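Local coordinates for protein ketol-acid reductoisomerase (NAD(+)) (uncultured archaeon GZfos26G2, PDB 4XDY) that catalyses the magnesium-dependent alkyl migration and NADH-dependent reduction of 2-acetolactate to 2,3-dihydroxy-isovalerate in branched-chain amino acid biosynthesis, at residues L4-V9 with M172-H177. Sequence-based numbering, arbitrary orientation.
Sequences LHDEDV and MTKAMH
The carbonyl of Asp6 takes an N-H on each face: Lys174 NZ comes in above its plane, 42° out of it, at 2.9 Å from Asp6 O, while the amide of Val9 reaches the same oxygen from the opposite face. Val9 O meets Lys174 NZ almost head-on, with a C=O...N angle of 169° at 2.9 Å. The ammonium thus bridges the carbonyl of Asp6, at the start of the 3-10 turn 6-8, and that of Val9 just after it. It gets there because Lys174 is extended throughout, CG anti to the backbone N (chi1 -178°), its chain running antiparallel to the side chain of Val9, whose CG1 touches Lys174 CB at 3.7 Å. Cut back to alanine, the residue would keep that CB contact but would probably leave Val9 O without its lysine donor and Asp6 O with only the Val9 amide of the two. The carboxylate of Asp6 does not pair with Lys174; its OD1 takes a water, 2.6 Å away, that also donates to Lys174 O, and hydrogen-bonds Thr179 OG1, while OD2 forms a salt bridge with Lys180. The contact ties the loop preceding strand 18-22 to helix 165-175 of the Rossmann domain; this helix also packs on helix 26-37 and strand 128-134.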
loop_
_atom_site.group_PDB
_atom_site.type_symbol
_atom_site.label_atom_id
_atom_site.label_comp_id
_atom_site.label_asym_id
_atom_site.label_seq_id
_atom_site.Cartn_x
_atom_site.Cartn_y
_atom_site.Cartn_z
ATOM N N LEU A 4 -9.861 -18.711 12.881
ATOM C CA LEU A 4 -10.157 -18.525 14.305
ATOM C C LEU A 4 -10.120 -17.062 14.701
ATOM O O LEU A 4 -9.192 -16.289 14.294
ATOM C CB LEU A 4 -9.212 -19.370 15.110
ATOM C CG LEU A 4 -9.095 -20.835 14.762
ATOM C CD1 LEU A 4 -8.060 -21.548 15.625
ATOM C CD2 LEU A 4 -10.437 -21.547 14.924
ATOM N N HIS A 5 -11.193 -16.628 15.366
ATOM C CA HIS A 5 -11.291 -15.293 15.911
ATOM C C HIS A 5 -11.385 -15.343 17.462
ATOM O O HIS A 5 -11.117 -16.380 18.080
ATOM C CB HIS A 5 -12.469 -14.530 15.253
ATOM C CG HIS A 5 -12.379 -14.379 13.763
ATOM N ND1 HIS A 5 -12.920 -15.282 12.885
ATOM C CD2 HIS A 5 -11.770 -13.435 13.001
ATOM C CE1 HIS A 5 -12.674 -14.887 11.646
ATOM N NE2 HIS A 5 -11.971 -13.770 11.696
ATOM N N ASP A 6 -11.660 -14.186 18.056
ATOM C CA ASP A 6 -11.601 -14.006 19.508
ATOM C C ASP A 6 -12.481 -15.028 20.211
ATOM O O ASP A 6 -12.071 -15.711 21.155
ATOM C CB ASP A 6 -12.138 -12.627 19.867
ATOM C CG ASP A 6 -11.058 -11.537 19.878
ATOM O OD1 ASP A 6 -9.823 -11.802 19.740
ATOM O OD2 ASP A 6 -11.481 -10.376 20.048
ATOM N N GLU A 7 -13.683 -15.209 19.686
ATOM C CA GLU A 7 -14.663 -16.130 20.321
ATOM C C GLU A 7 -14.250 -17.583 20.171
ATOM O O GLU A 7 -14.781 -18.450 20.872
ATOM C CB GLU A 7 -16.103 -15.841 19.811
ATOM C CG GLU A 7 -16.360 -16.272 18.381
ATOM C CD GLU A 7 -15.914 -15.242 17.314
ATOM O OE1 GLU A 7 -15.188 -14.191 17.606
ATOM O OE2 GLU A 7 -16.297 -15.514 16.148
ATOM N N ASP A 8 -13.258 -17.902 19.325
ATOM C CA ASP A 8 -12.862 -19.283 19.149
ATOM C C ASP A 8 -11.721 -19.721 20.039
ATOM O O ASP A 8 -11.348 -20.860 19.972
ATOM C CB ASP A 8 -12.470 -19.564 17.696
ATOM C CG ASP A 8 -13.530 -19.136 16.740
ATOM O OD1 ASP A 8 -14.666 -19.633 16.909
ATOM O OD2 ASP A 8 -13.283 -18.269 15.876
ATOM N N VAL A 9 -11.104 -18.810 20.784
ATOM C CA VAL A 9 -9.843 -19.095 21.488
ATOM C C VAL A 9 -9.940 -18.649 22.939
ATOM O O VAL A 9 -10.395 -17.582 23.212
ATOM C CB VAL A 9 -8.619 -18.281 20.872
ATOM C CG1 VAL A 9 -7.340 -18.451 21.731
ATOM C CG2 VAL A 9 -8.436 -18.664 19.392
ATOM N N MET A 172 -1.503 -17.187 22.950
ATOM C CA MET A 172 -0.577 -16.058 22.671
ATOM C C MET A 172 -1.166 -15.135 21.595
ATOM O O MET A 172 -1.138 -13.901 21.730
ATOM C CB MET A 172 0.809 -16.612 22.303
ATOM C CG MET A 172 1.628 -17.093 23.434
ATOM S SD MET A 172 3.134 -17.877 22.909
ATOM C CE MET A 172 4.086 -16.399 22.399
ATOM N N THR A 173 -1.772 -15.716 20.549
ATOM C CA THR A 173 -2.302 -14.893 19.451
ATOM C C THR A 173 -3.526 -14.128 19.839
ATOM O O THR A 173 -3.794 -13.013 19.397
ATOM C CB THR A 173 -2.603 -15.687 18.158
ATOM O OG1 THR A 173 -3.760 -16.531 18.347
ATOM C CG2 THR A 173 -1.351 -16.476 17.657
ATOM N N LYS A 174 -4.288 -14.714 20.774
ATOM C CA LYS A 174 -5.454 -13.983 21.268
ATOM C C LYS A 174 -5.040 -12.808 22.173
ATOM O O LYS A 174 -5.592 -11.713 22.063
ATOM C CB LYS A 174 -6.390 -14.938 22.044
ATOM C CG LYS A 174 -7.630 -14.131 22.508
ATOM C CD LYS A 174 -8.724 -14.914 23.180
ATOM C CE LYS A 174 -9.885 -13.927 23.455
ATOM N NZ LYS A 174 -11.019 -14.818 23.706
ATOM N N ALA A 175 -4.114 -13.072 23.080
ATOM C CA ALA A 175 -3.554 -12.028 23.972
ATOM C C ALA A 175 -2.905 -10.857 23.139
ATOM O O ALA A 175 -2.945 -9.674 23.516
ATOM C CB ALA A 175 -2.558 -12.615 24.900
ATOM N N MET A 176 -2.323 -11.216 21.982
ATOM C CA MET A 176 -1.783 -10.172 21.043
ATOM C C MET A 176 -2.796 -9.608 20.101
ATOM O O MET A 176 -2.489 -8.690 19.320
ATOM C CB MET A 176 -0.536 -10.705 20.294
ATOM C CG MET A 176 0.609 -10.956 21.231
ATOM S SD MET A 176 2.179 -11.469 20.531
ATOM C CE MET A 176 1.774 -13.121 19.966
ATOM N N HIS A 177 -4.052 -10.071 20.216
ATOM C CA HIS A 177 -5.197 -9.548 19.453
ATOM C C HIS A 177 -5.173 -9.858 17.941
ATOM O O HIS A 177 -5.923 -9.252 17.137
ATOM C CB HIS A 177 -5.396 -8.055 19.683
ATOM C CG HIS A 177 -5.719 -7.673 21.114
ATOM N ND1 HIS A 177 -6.086 -6.394 21.462
ATOM C CD2 HIS A 177 -5.726 -8.389 22.266
ATOM C CE1 HIS A 177 -6.307 -6.338 22.774
ATOM N NE2 HIS A 177 -6.042 -7.514 23.292
HETATM O O HOH W 1 -8.033 -10.549 21.199
#